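Local coordinates for methyltransferase (PDB 2B78), which probably transfers methyl groups from S-adenosylmethionine and may bind RNA through a PUA-like domain, although its substrate is not established, at residues Phe273-Tyr278 and His282-Asp287; Gln316-Leu321 and Gly325-Ser330; Gln19-Arg24 and Gly47-Ser52; Lys12-Gly17 and Arg24-Leu29; Ala229-Gly234 and Asn258-Ala263. All blocks are in the same frame, centred on the assembly; numbering follows the deposited sequence.

Interaction 1: residues Phe273-Tyr278 and His282-Asp287; sequences FDYFKY and HHLTYD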
# COMPACT_ATOMS: atom_id res chain seq x y z
N PHE A 273 6.70 -0.74 21.85
CA PHE A 273 7.65 -0.13 22.77
C PHE A 273 7.77 -1.00 24.02
O PHE A 273 8.85 -1.10 24.61
CB PHE A 273 7.23 1.29 23.14
CG PHE A 273 7.49 2.28 22.04
CD1 PHE A 273 8.80 2.62 21.69
CD2 PHE A 273 6.43 2.84 21.33
CE1 PHE A 273 9.05 3.50 20.63
CE2 PHE A 273 6.68 3.73 20.27
CZ PHE A 273 7.98 4.06 19.92
N ASP A 274 6.67 -1.64 24.41
CA ASP A 274 6.73 -2.52 25.58
C ASP A 274 7.61 -3.72 25.22
O ASP A 274 8.29 -4.28 26.09
CB ASP A 274 5.34 -3.00 26.00
CG ASP A 274 4.54 -1.93 26.73
OD1 ASP A 274 5.14 -0.99 27.30
OD2 ASP A 274 3.29 -2.02 26.74
N TYR A 275 7.60 -4.11 23.95
CA TYR A 275 8.43 -5.24 23.55
C TYR A 275 9.91 -4.85 23.55
O TYR A 275 10.77 -5.68 23.85
CB TYR A 275 8.05 -5.78 22.17
CG TYR A 275 8.73 -7.10 21.90
CD1 TYR A 275 8.27 -8.28 22.49
CD2 TYR A 275 9.91 -7.17 21.15
CE1 TYR A 275 8.95 -9.49 22.35
CE2 TYR A 275 10.61 -8.38 21.00
CZ TYR A 275 10.12 -9.53 21.60
OH TYR A 275 10.80 -10.72 21.48
N PHE A 276 10.21 -3.60 23.19
CA PHE A 276 11.59 -3.15 23.18
C PHE A 276 12.14 -3.29 24.59
O PHE A 276 13.25 -3.80 24.79
CB PHE A 276 11.70 -1.70 22.71
CG PHE A 276 11.72 -1.53 21.21
CD1 PHE A 276 12.54 -2.33 20.42
CD2 PHE A 276 10.95 -0.54 20.60
CE1 PHE A 276 12.60 -2.14 19.04
CE2 PHE A 276 11.00 -0.34 19.22
CZ PHE A 276 11.83 -1.14 18.44
N LYS A 277 11.36 -2.84 25.57
CA LYS A 277 11.76 -2.92 26.97
C LYS A 277 11.90 -4.36 27.47
O LYS A 277 12.78 -4.67 28.28
CB LYS A 277 10.73 -2.17 27.84
CG LYS A 277 11.06 -2.22 29.33
CD LYS A 277 10.09 -1.37 30.14
CE LYS A 277 10.51 -1.31 31.60
NZ LYS A 277 9.60 -0.46 32.40
N TYR A 278 11.01 -5.23 27.01
CA TYR A 278 11.02 -6.64 27.38
C TYR A 278 12.29 -7.29 26.84
O TYR A 278 12.94 -8.10 27.51
CB TYR A 278 9.80 -7.34 26.78
CG TYR A 278 9.55 -8.74 27.31
CD1 TYR A 278 9.05 -8.93 28.59
CD2 TYR A 278 9.81 -9.86 26.53
CE1 TYR A 278 8.80 -10.22 29.09
CE2 TYR A 278 9.57 -11.15 27.01
CZ TYR A 278 9.07 -11.32 28.29
OH TYR A 278 8.82 -12.59 28.79
N HIS A 282 15.33 -9.03 28.94
CA HIS A 282 15.69 -10.43 28.77
C HIS A 282 16.86 -10.71 27.82
O HIS A 282 17.12 -11.86 27.44
CB HIS A 282 14.45 -11.21 28.34
CG HIS A 282 13.37 -11.22 29.38
ND1 HIS A 282 13.46 -11.96 30.53
CD2 HIS A 282 12.21 -10.53 29.47
CE1 HIS A 282 12.40 -11.73 31.29
NE2 HIS A 282 11.62 -10.87 30.66
N HIS A 283 17.57 -9.64 27.47
CA HIS A 283 18.74 -9.72 26.59
C HIS A 283 18.45 -10.40 25.26
O HIS A 283 19.27 -11.18 24.76
CB HIS A 283 19.88 -10.46 27.30
CG HIS A 283 20.43 -9.72 28.48
ND1 HIS A 283 21.26 -10.31 29.41
CD2 HIS A 283 20.28 -8.44 28.87
CE1 HIS A 283 21.59 -9.42 30.33
NE2 HIS A 283 21.01 -8.28 30.03
N LEU A 284 17.30 -10.10 24.68
CA LEU A 284 16.91 -10.69 23.41
C LEU A 284 17.46 -9.87 22.24
O LEU A 284 17.15 -8.69 22.11
CB LEU A 284 15.39 -10.77 23.32
CG LEU A 284 14.67 -11.51 24.44
CD1 LEU A 284 13.16 -11.46 24.20
CD2 LEU A 284 15.17 -12.95 24.50
N THR A 285 18.27 -10.51 21.39
CA THR A 285 18.82 -9.84 20.21
C THR A 285 18.50 -10.61 18.95
O THR A 285 18.38 -11.84 18.96
CB THR A 285 20.36 -9.65 20.29
OG1 THR A 285 21.00 -10.90 20.53
CG2 THR A 285 20.71 -8.67 21.41
N TYR A 286 18.37 -9.89 17.85
CA TYR A 286 18.02 -10.49 16.57
C TYR A 286 18.97 -10.04 15.46
O TYR A 286 19.49 -8.92 15.50
CB TYR A 286 16.60 -10.08 16.22
CG TYR A 286 15.56 -10.56 17.21
CD1 TYR A 286 14.88 -11.75 17.01
CD2 TYR A 286 15.26 -9.81 18.36
CE1 TYR A 286 13.92 -12.19 17.91
CE2 TYR A 286 14.30 -10.24 19.27
CZ TYR A 286 13.64 -11.43 19.04
OH TYR A 286 12.68 -11.88 19.92
N ASP A 287 19.20 -10.91 14.48
CA ASP A 287 20.08 -10.62 13.35
C ASP A 287 19.45 -9.64 12.37
O ASP A 287 20.15 -8.84 11.73
CB ASP A 287 20.41 -11.91 12.59
CG ASP A 287 21.16 -12.91 13.43
OD1 ASP A 287 22.02 -12.48 14.22
OD2 ASP A 287 20.89 -14.12 13.31
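Tyr275 and Tyr286 join their hydroxyls where helix 272-281 ends and the chain turns back into strand 286-291. This is an alpha-to-beta connection of the Rossmann-like methyltransferase fold, and a Schellman motif closes the helix. His283, with positive phi, is its C-prime residue: Leu284 N bonds to Ala279 O and His283 N to Arg280 O. In the same last turn, His282 N donates to Tyr278 O at 2.9 Å, with a bent N-H...O angle of 148°.

Tyr275 OH and Tyr286 OH, both on buried residues, lie 2.7 Å apart, and either could donate. Each oxygen lies at the edge of the other ring, near its plane. Tyr286 OH has a second, weak hydrogen bond to Thr239 OG1. Leu284 CD1 packs 3.7 Å from Tyr275 OH.

Nearer the surface, His282 lies over one face of the Tyr278 ring. The planes are inclined at 54°, which is neither a stack nor an edge-to-face pair. Tyr278 CG is anti to its backbone nitrogen (chi1 -169°), which carries the ring to the histidine. His282 CD2 stands 3.3 Å above the Tyr278 ring plane, over its centre.

Interaction 2: residues Gln316-Leu321 and Gly325-Ser330; sequences QGLEIL and GLIIAS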
# COMPACT_ATOMS: atom_id res chain seq x y z
N GLN A 316 15.73 2.23 19.31
CA GLN A 316 15.51 1.10 20.19
C GLN A 316 15.75 -0.24 19.51
O GLN A 316 16.19 -1.20 20.15
CB GLN A 316 14.11 1.21 20.79
CG GLN A 316 14.00 2.41 21.73
CD GLN A 316 12.73 2.41 22.56
OE1 GLN A 316 12.29 1.37 23.04
NE2 GLN A 316 12.16 3.60 22.76
N GLY A 317 15.49 -0.31 18.21
CA GLY A 317 15.74 -1.55 17.48
C GLY A 317 17.23 -1.85 17.47
O GLY A 317 17.65 -3.00 17.62
N LEU A 318 18.04 -0.81 17.28
CA LEU A 318 19.49 -0.96 17.25
C LEU A 318 20.02 -1.53 18.55
O LEU A 318 21.04 -2.22 18.56
CB LEU A 318 20.16 0.38 16.97
CG LEU A 318 20.04 0.84 15.52
CD1 LEU A 318 20.53 2.27 15.38
CD2 LEU A 318 20.85 -0.09 14.64
N GLU A 319 19.32 -1.26 19.65
CA GLU A 319 19.73 -1.74 20.97
C GLU A 319 19.59 -3.25 21.12
O GLU A 319 20.25 -3.85 21.97
CB GLU A 319 18.92 -1.05 22.07
CG GLU A 319 19.08 0.46 22.15
CD GLU A 319 18.31 1.05 23.31
OE1 GLU A 319 18.62 0.69 24.47
OE2 GLU A 319 17.39 1.86 23.07
N ILE A 320 18.73 -3.86 20.32
CA ILE A 320 18.54 -5.31 20.38
C ILE A 320 18.90 -5.99 19.06
O ILE A 320 18.44 -7.10 18.77
CB ILE A 320 17.09 -5.69 20.79
CG1 ILE A 320 16.09 -5.08 19.80
CG2 ILE A 320 16.81 -5.20 22.21
CD1 ILE A 320 14.63 -5.50 20.06
N LEU A 321 19.74 -5.34 18.25
CA LEU A 321 20.17 -5.90 16.97
C LEU A 321 21.56 -6.52 17.08
O LEU A 321 22.49 -5.89 17.60
CB LEU A 321 20.20 -4.80 15.90
CG LEU A 321 20.44 -5.24 14.46
CD1 LEU A 321 19.17 -5.89 13.92
CD2 LEU A 321 20.82 -4.02 13.61
N GLY A 325 24.13 -6.95 12.01
CA GLY A 325 22.74 -7.20 11.69
C GLY A 325 22.16 -6.27 10.64
O GLY A 325 22.83 -5.35 10.16
N LEU A 326 20.90 -6.51 10.28
CA LEU A 326 20.22 -5.70 9.27
C LEU A 326 18.90 -5.17 9.78
O LEU A 326 18.23 -5.80 10.61
CB LEU A 326 19.96 -6.51 8.01
CG LEU A 326 21.18 -7.07 7.29
CD1 LEU A 326 20.81 -8.35 6.58
CD2 LEU A 326 21.72 -6.01 6.33
N ILE A 327 18.52 -4.00 9.28
CA ILE A 327 17.25 -3.39 9.62
C ILE A 327 16.54 -3.16 8.30
O ILE A 327 17.13 -2.65 7.34
CB ILE A 327 17.41 -2.03 10.33
CG1 ILE A 327 18.04 -2.23 11.71
CG2 ILE A 327 16.06 -1.35 10.48
CD1 ILE A 327 18.02 -0.97 12.56
N ILE A 328 15.27 -3.56 8.24
CA ILE A 328 14.47 -3.34 7.05
C ILE A 328 13.42 -2.35 7.54
O ILE A 328 12.49 -2.72 8.25
CB ILE A 328 13.81 -4.65 6.58
CG1 ILE A 328 14.90 -5.61 6.12
CG2 ILE A 328 12.83 -4.38 5.42
CD1 ILE A 328 14.39 -6.96 5.66
N ALA A 329 13.63 -1.07 7.22
CA ALA A 329 12.73 -0.00 7.64
C ALA A 329 11.73 0.31 6.55
O ALA A 329 12.08 0.84 5.48
CB ALA A 329 13.53 1.26 7.98
N SER A 330 10.47 -0.02 6.83
CA SER A 330 9.38 0.18 5.89
C SER A 330 8.32 1.16 6.38
O SER A 330 8.12 1.35 7.58
CB SER A 330 8.74 -1.18 5.58
OG SER A 330 7.46 -1.03 5.01
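Leu321 turns its CG anti to the backbone nitrogen (chi1 -172°), and this sends both methyl groups across to the start of strand 325-331. A chi1 of -67° sets Ile327 CG1 beside its own nitrogen, and from there CG1 and CD1 reach Leu321 and Leu318. The side chains of Leu321 and Ile327 cross at a slant, with Leu321 CD2 3.8 Å from Ile327 CG1. The same CD2 also covers the backbone of Gly325, with Leu321 CD2 4.0 Å from Gly325 C. The other branch, Leu321 CD1, rests against the peptide that follows, 3.4 Å from Leu326 O.

Leu318, from helix 306-319, meets the tip of Ile327 at about a right angle, with Leu318 CD2 3.6 Å from Ile327 CD1. The contact between the segments is apolar. Around it, Ile289 and Val385 also touch Leu321, and Phe349 of helix 338-349 touches Leu318. Backbone hydrogen bonds tie Leu326 to strand 286-291 and Ile327 to strand 379-384. A helix followed by a short connection into the next parallel strand, and packing on it, is the second half of a beta-alpha-beta crossover, as in Rossmann-like methyltransferases.

Interaction 3: residues Gln19-Arg24 and Gly47-Ser52; sequences QLLSSR and GTAYLS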
# COMPACT_ATOMS: atom_id res chain seq x y z
N GLN A 19 -1.70 14.81 -11.77
CA GLN A 19 -3.15 14.63 -11.78
C GLN A 19 -3.81 15.02 -10.47
O GLN A 19 -4.97 15.42 -10.46
CB GLN A 19 -3.49 13.19 -12.11
CG GLN A 19 -3.26 12.80 -13.56
CD GLN A 19 -3.38 11.31 -13.78
OE1 GLN A 19 -4.29 10.66 -13.24
NE2 GLN A 19 -2.48 10.75 -14.59
N LEU A 20 -3.06 14.88 -9.38
CA LEU A 20 -3.58 15.22 -8.06
C LEU A 20 -3.73 16.73 -7.86
O LEU A 20 -2.80 17.49 -8.13
CB LEU A 20 -2.63 14.67 -6.99
CG LEU A 20 -2.89 15.14 -5.56
CD1 LEU A 20 -4.27 14.71 -5.12
CD2 LEU A 20 -1.81 14.57 -4.64
N LEU A 21 -4.91 17.15 -7.41
CA LEU A 21 -5.18 18.56 -7.16
C LEU A 21 -4.93 18.78 -5.67
O LEU A 21 -5.74 18.38 -4.83
CB LEU A 21 -6.63 18.90 -7.52
CG LEU A 21 -7.05 18.52 -8.94
CD1 LEU A 21 -8.52 18.83 -9.13
CD2 LEU A 21 -6.21 19.29 -9.95
N SER A 22 -3.81 19.41 -5.34
CA SER A 22 -3.48 19.65 -3.94
C SER A 22 -4.25 20.79 -3.30
O SER A 22 -4.44 21.84 -3.90
CB SER A 22 -1.97 19.91 -3.78
OG SER A 22 -1.24 18.70 -3.93
N SER A 23 -4.71 20.55 -2.08
CA SER A 23 -5.46 21.56 -1.35
C SER A 23 -4.63 22.84 -1.31
O SER A 23 -5.13 23.93 -1.58
CB SER A 23 -5.73 21.07 0.07
OG SER A 23 -6.54 21.99 0.78
N ARG A 24 -3.35 22.69 -1.00
CA ARG A 24 -2.43 23.82 -0.90
C ARG A 24 -2.40 24.70 -2.14
O ARG A 24 -2.10 25.90 -2.05
CB ARG A 24 -1.01 23.32 -0.61
CG ARG A 24 -0.06 24.41 -0.16
CD ARG A 24 -0.27 24.70 1.31
NE ARG A 24 -0.06 23.50 2.11
CZ ARG A 24 -0.31 23.40 3.41
NH1 ARG A 24 -0.79 24.44 4.08
NH2 ARG A 24 -0.09 22.25 4.04
N GLY A 47 -8.04 21.38 -18.88
CA GLY A 47 -8.53 20.01 -18.75
C GLY A 47 -9.81 19.80 -17.97
O GLY A 47 -10.37 20.73 -17.38
N THR A 48 -10.26 18.55 -17.96
CA THR A 48 -11.47 18.15 -17.26
C THR A 48 -11.03 17.53 -15.94
O THR A 48 -10.05 16.79 -15.92
CB THR A 48 -12.26 17.11 -18.09
OG1 THR A 48 -12.64 17.69 -19.34
CG2 THR A 48 -13.51 16.65 -17.34
N ALA A 49 -11.73 17.83 -14.86
CA ALA A 49 -11.36 17.28 -13.56
C ALA A 49 -12.58 17.10 -12.67
O ALA A 49 -13.68 17.53 -13.02
CB ALA A 49 -10.36 18.20 -12.87
N TYR A 50 -12.40 16.44 -11.53
CA TYR A 50 -13.50 16.28 -10.60
C TYR A 50 -13.02 16.67 -9.21
O TYR A 50 -11.85 16.46 -8.86
CB TYR A 50 -14.08 14.85 -10.63
CG TYR A 50 -13.34 13.77 -9.86
CD1 TYR A 50 -13.35 13.74 -8.46
CD2 TYR A 50 -12.67 12.74 -10.53
CE1 TYR A 50 -12.71 12.71 -7.75
CE2 TYR A 50 -12.04 11.70 -9.83
CZ TYR A 50 -12.06 11.69 -8.44
OH TYR A 50 -11.46 10.67 -7.75
N LEU A 51 -13.92 17.26 -8.43
CA LEU A 51 -13.59 17.68 -7.08
C LEU A 51 -14.22 16.76 -6.05
O LEU A 51 -15.36 16.33 -6.19
CB LEU A 51 -14.09 19.11 -6.83
CG LEU A 51 -13.56 20.22 -7.74
CD1 LEU A 51 -14.18 21.55 -7.31
CD2 LEU A 51 -12.05 20.28 -7.66
N SER A 52 -13.45 16.45 -5.02
CA SER A 52 -13.90 15.62 -3.92
C SER A 52 -12.75 15.57 -2.94
O SER A 52 -11.59 15.43 -3.34
CB SER A 52 -14.26 14.21 -4.39
OG SER A 52 -14.90 13.49 -3.35
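Leu21 meets strand 45-54 through one methyl group, CD1, and the contact is wholly van der Waals. Among side chains, Leu21 CD1 lies 4.1 Å from Leu51 CD2 and 4.2 Å from Ala49 CB. Leu21 and Leu51 cross at about a right angle, so they touch by single methyls and do not run alongside each other. In Leu21, CG stands opposite the carbonyl carbon (chi1 -55°) and the chain is extended beyond it, which carries CD1 to the other strand. The approach to the backbone is equally loose: Leu21 CD1 is 4.1 Å from Tyr50 O.

Ala49 and Leu51 thus contribute side chains, while Tyr50 contributes its carbonyl. The CB of Tyr50 points away from Leu21. Its hydroxyl bonds to Gly108 O and Asn125 ND2, and its ring stacks on Phe127.

The two strands are not paired with each other. Their segment axes come no closer than 9.1 Å, and their directions differ by 56°. Strand 57-63 lies between them in the five-stranded mixed sheet of the PUA-like domain, where 20-22 is an outermost strand. Backbone hydrogen bonds link Leu21 to Val58 and Gly59 on that middle strand. On the far side of strand 45-54 comes strand 34-39, where Leu38 touches Ala49 and Val36 touches Leu51.

Interaction 4: residues Lys12-Gly17 and Arg24-Leu29; sequences KKLKRG and RDYPNL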
# COMPACT_ATOMS: atom_id res chain seq x y z
N LYS A 12 1.28 25.00 -13.65
CA LYS A 12 2.50 24.31 -14.06
C LYS A 12 2.43 22.83 -13.73
O LYS A 12 2.89 21.99 -14.50
CB LYS A 12 3.73 24.96 -13.40
CG LYS A 12 3.75 24.92 -11.88
CD LYS A 12 4.82 25.85 -11.30
CE LYS A 12 6.14 25.15 -11.00
NZ LYS A 12 6.91 24.68 -12.19
N LYS A 13 1.83 22.48 -12.59
CA LYS A 13 1.72 21.08 -12.22
C LYS A 13 0.82 20.34 -13.20
O LYS A 13 1.16 19.26 -13.68
CB LYS A 13 1.20 20.94 -10.79
CG LYS A 13 2.21 21.37 -9.74
CD LYS A 13 1.63 21.41 -8.34
CE LYS A 13 1.43 20.02 -7.77
NZ LYS A 13 1.03 20.07 -6.34
N LEU A 14 -0.33 20.94 -13.50
CA LEU A 14 -1.26 20.33 -14.45
C LEU A 14 -0.57 20.10 -15.78
O LEU A 14 -0.65 19.01 -16.34
CB LEU A 14 -2.49 21.23 -14.66
CG LEU A 14 -3.56 21.18 -13.57
CD1 LEU A 14 -4.61 22.27 -13.81
CD2 LEU A 14 -4.21 19.79 -13.56
N LYS A 15 0.12 21.13 -16.28
CA LYS A 15 0.81 21.00 -17.55
C LYS A 15 1.95 19.99 -17.51
O LYS A 15 2.31 19.42 -18.53
CB LYS A 15 1.35 22.37 -18.01
CG LYS A 15 0.26 23.39 -18.31
CD LYS A 15 0.79 24.65 -19.00
CE LYS A 15 1.74 25.44 -18.12
NZ LYS A 15 2.18 26.71 -18.77
N ARG A 16 2.50 19.75 -16.32
CA ARG A 16 3.60 18.80 -16.15
C ARG A 16 3.10 17.36 -16.06
O ARG A 16 3.89 16.41 -16.09
CB ARG A 16 4.38 19.15 -14.87
CG ARG A 16 5.71 18.42 -14.71
CD ARG A 16 6.23 18.61 -13.29
NE ARG A 16 6.03 19.98 -12.84
CZ ARG A 16 5.55 20.32 -11.65
NH1 ARG A 16 5.24 19.37 -10.77
NH2 ARG A 16 5.39 21.59 -11.34
N GLY A 17 1.79 17.20 -15.92
CA GLY A 17 1.23 15.86 -15.84
C GLY A 17 0.83 15.42 -14.44
O GLY A 17 0.56 14.24 -14.21
N ARG A 24 -3.35 22.69 -1.00
CA ARG A 24 -2.43 23.82 -0.90
C ARG A 24 -2.40 24.70 -2.14
O ARG A 24 -2.10 25.90 -2.05
CB ARG A 24 -1.01 23.32 -0.61
CG ARG A 24 -0.06 24.41 -0.16
CD ARG A 24 -0.27 24.70 1.31
NE ARG A 24 -0.06 23.50 2.11
CZ ARG A 24 -0.31 23.40 3.41
NH1 ARG A 24 -0.79 24.44 4.08
NH2 ARG A 24 -0.09 22.25 4.04
N ASP A 25 -2.71 24.13 -3.29
CA ASP A 25 -2.69 24.87 -4.55
C ASP A 25 -4.07 25.37 -4.98
O ASP A 25 -4.21 25.98 -6.05
CB ASP A 25 -2.07 24.02 -5.66
CG ASP A 25 -0.75 23.38 -5.24
OD1 ASP A 25 -0.05 23.94 -4.36
OD2 ASP A 25 -0.39 22.32 -5.80
N TYR A 26 -5.08 25.10 -4.15
CA TYR A 26 -6.47 25.52 -4.41
C TYR A 26 -7.04 25.99 -3.07
O TYR A 26 -8.08 25.51 -2.62
CB TYR A 26 -7.28 24.33 -4.95
CG TYR A 26 -6.83 23.86 -6.32
CD1 TYR A 26 -7.34 24.44 -7.48
CD2 TYR A 26 -5.87 22.86 -6.45
CE1 TYR A 26 -6.89 24.05 -8.75
CE2 TYR A 26 -5.41 22.46 -7.71
CZ TYR A 26 -5.92 23.06 -8.85
OH TYR A 26 -5.45 22.69 -10.09
N PRO A 27 -6.37 26.96 -2.42
CA PRO A 27 -6.72 27.56 -1.13
C PRO A 27 -8.16 27.96 -0.85
O PRO A 27 -8.76 27.50 0.13
CB PRO A 27 -5.76 28.75 -1.03
CG PRO A 27 -5.55 29.13 -2.46
CD PRO A 27 -5.35 27.78 -3.10
N ASN A 28 -8.73 28.81 -1.70
CA ASN A 28 -10.10 29.27 -1.50
C ASN A 28 -11.09 28.65 -2.46
O ASN A 28 -11.70 29.35 -3.28
CB ASN A 28 -10.14 30.79 -1.61
CG ASN A 28 -9.20 31.47 -0.65
OD1 ASN A 28 -8.00 31.62 -0.93
ND2 ASN A 28 -9.72 31.88 0.50
N LEU A 29 -11.27 27.34 -2.36
CA LEU A 29 -12.20 26.63 -3.24
C LEU A 29 -13.55 26.47 -2.53
O LEU A 29 -13.61 25.95 -1.42
CB LEU A 29 -11.60 25.27 -3.62
CG LEU A 29 -12.25 24.44 -4.73
CD1 LEU A 29 -12.33 25.24 -6.02
CD2 LEU A 29 -11.42 23.17 -4.94
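Lys13 reaches from helix 8-16 to Asp25, which lies in the 3-10 turn after strand 20-22. Its CB points toward the other segment. CG follows beside the backbone nitrogen (chi1 -71°), and the chain then bends at chi3 (74°). That bend turns the chain past a single oxygen: Lys13 CD is 3.4 Å and Lys13 CE 3.5 Å from Asp25 OD2. At the tip, Lys13 NZ donates to Asp25 OD2 at 2.7 Å in a salt bridge. The ammonium group meets this oxygen nearly along its C-O axis, and the lysine and aspartate side chains cross at about a right angle. The charge pair would be expected to stabilise both ionised forms.

In the PUA-like domain, helix 8-16 and the turn after strand 20-22 come together here. Helix 8-16 ends in a Schellman motif at Gly17, whose phi is positive, and the chain then leads into strand 20-22. Asp25 and Tyr26 follow that strand and fold back on the helix. On its buried side, Leu14 CD1 packs 3.8 Å from Tyr26 OH, the two side chains approaching at a slant. Ala10, one helical turn before Leu14, also touches Tyr26, and Leu61 of strand 57-63 touches Leu14.

Interaction 5: residues Ala229-Gly234 and Asn258-Ala263; sequences AAAMGG and NHLDMA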
# COMPACT_ATOMS: atom_id res chain seq x y z
N ALA A 229 7.35 -15.33 5.01
CA ALA A 229 8.23 -15.21 3.85
C ALA A 229 9.66 -15.58 4.26
O ALA A 229 10.34 -16.39 3.61
CB ALA A 229 8.20 -13.76 3.31
N ALA A 230 10.11 -14.99 5.36
CA ALA A 230 11.45 -15.28 5.87
C ALA A 230 11.59 -16.77 6.21
O ALA A 230 12.63 -17.38 5.95
CB ALA A 230 11.73 -14.42 7.09
N ALA A 231 10.55 -17.35 6.79
CA ALA A 231 10.57 -18.77 7.16
C ALA A 231 10.75 -19.64 5.91
O ALA A 231 11.48 -20.64 5.95
CB ALA A 231 9.26 -19.13 7.87
N MET A 232 10.07 -19.28 4.82
CA MET A 232 10.16 -20.02 3.57
C MET A 232 11.51 -19.82 2.90
O MET A 232 11.88 -20.56 1.98
CB MET A 232 9.05 -19.59 2.61
CG MET A 232 7.64 -20.04 3.02
SD MET A 232 7.52 -21.83 3.25
CE MET A 232 7.78 -22.42 1.56
N GLY A 233 12.24 -18.82 3.37
CA GLY A 233 13.56 -18.51 2.83
C GLY A 233 14.64 -19.02 3.76
O GLY A 233 15.79 -18.57 3.70
N GLY A 234 14.27 -19.92 4.66
CA GLY A 234 15.24 -20.52 5.56
C GLY A 234 15.68 -19.78 6.81
O GLY A 234 16.76 -20.06 7.33
N ASN A 258 1.43 -23.06 4.40
CA ASN A 258 2.72 -23.44 3.85
C ASN A 258 3.33 -24.63 4.58
O ASN A 258 4.51 -24.94 4.41
CB ASN A 258 3.66 -22.24 3.86
CG ASN A 258 3.16 -21.11 2.98
OD1 ASN A 258 2.73 -20.06 3.48
ND2 ASN A 258 3.19 -21.32 1.67
N HIS A 259 2.51 -25.28 5.39
CA HIS A 259 2.90 -26.46 6.16
C HIS A 259 4.21 -26.29 6.91
O HIS A 259 5.04 -27.19 6.94
CB HIS A 259 2.98 -27.66 5.23
CG HIS A 259 1.83 -27.77 4.28
ND1 HIS A 259 0.53 -27.99 4.70
CD2 HIS A 259 1.77 -27.65 2.93
CE1 HIS A 259 -0.27 -27.99 3.66
NE2 HIS A 259 0.45 -27.79 2.57
N LEU A 260 4.39 -25.13 7.54
CA LEU A 260 5.61 -24.85 8.29
C LEU A 260 5.48 -25.22 9.77
O LEU A 260 4.48 -24.89 10.40
CB LEU A 260 5.96 -23.37 8.19
CG LEU A 260 6.46 -22.86 6.83
CD1 LEU A 260 6.32 -21.34 6.78
CD2 LEU A 260 7.90 -23.29 6.62
N ASP A 261 6.47 -25.92 10.30
CA ASP A 261 6.44 -26.27 11.72
C ASP A 261 6.84 -24.99 12.44
O ASP A 261 7.81 -24.33 12.05
CB ASP A 261 7.45 -27.37 12.03
CG ASP A 261 7.55 -27.65 13.52
OD1 ASP A 261 8.29 -26.93 14.21
OD2 ASP A 261 6.87 -28.58 14.00
N MET A 262 6.13 -24.63 13.50
CA MET A 262 6.44 -23.38 14.17
C MET A 262 7.28 -23.39 15.46
O MET A 262 7.28 -22.42 16.21
CB MET A 262 5.13 -22.61 14.39
CG MET A 262 4.55 -22.03 13.08
SD MET A 262 3.10 -21.04 13.34
CE MET A 262 3.80 -19.54 14.01
N ALA A 263 8.01 -24.47 15.69
CA ALA A 263 8.86 -24.58 16.87
C ALA A 263 9.73 -23.34 17.05
O ALA A 263 9.94 -22.86 18.17
CB ALA A 263 9.75 -25.82 16.76
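Met232 curls back at both chi2 (-56°) and chi3 (-67°), bringing its sulfur rather than its terminal methyl against Leu260. Met232 SD is 3.7 Å from Leu260 CD2 and 3.8 Å from Leu260 CD1, and it also rests 3.9 Å from Asn258 CB. Leu260 thus presents both methyls to a single sulfur. Leu260 CD1 has a second neighbour, Ala231 CB, also at 3.8 Å. The contact is apolar and lies near the protein surface.

Two helix ends meet here, and each finishes in a Schellman motif. Gly234 is the C-prime residue of helix 225-232, while His259 plays that part for helix 247-257. Both have positive phi. The helices belong to the Rossmann-like methyltransferase domain, on either side of strand 237-242 in the chain. Leu260 comes immediately after its C-prime residue, and its CB points toward helix 225-232. Phe255 of helix 247-257 touches both Ala231 and Leu260, and Ile181 of strand 181-185 touches Met232 and Asn258. Farther along, Asp261 forms an Asx turn: Asp261 OD1 accepts from Ala263 N at 2.9 Å, with the donor above the carboxylate plane.

Interactions 1 and 2 follow each other in the methyltransferase domain, with centres 11 Å apart. They are joined by probable backbone hydrogen bonds, Tyr286 N to Ile320 O (2.9 Å) and Asp287 O to Leu326 N (2.8 Å), and strands 286-291 and 325-331 are neighbours in one sheet. Interaction 1 is nearest the cofactor site: the side chain of Tyr275 is about 5 Å from that of Val272, a residue of the S-adenosylhomocysteine site, which is not occupied in this model. Interaction 5 lies in the same domain, its centre about 22 Å from that of interaction 1. Interactions 3 and 4 touch through Leu21 and Tyr26 in the PUA-like domain, their centres some 46 to 47 Å from that of interaction 1.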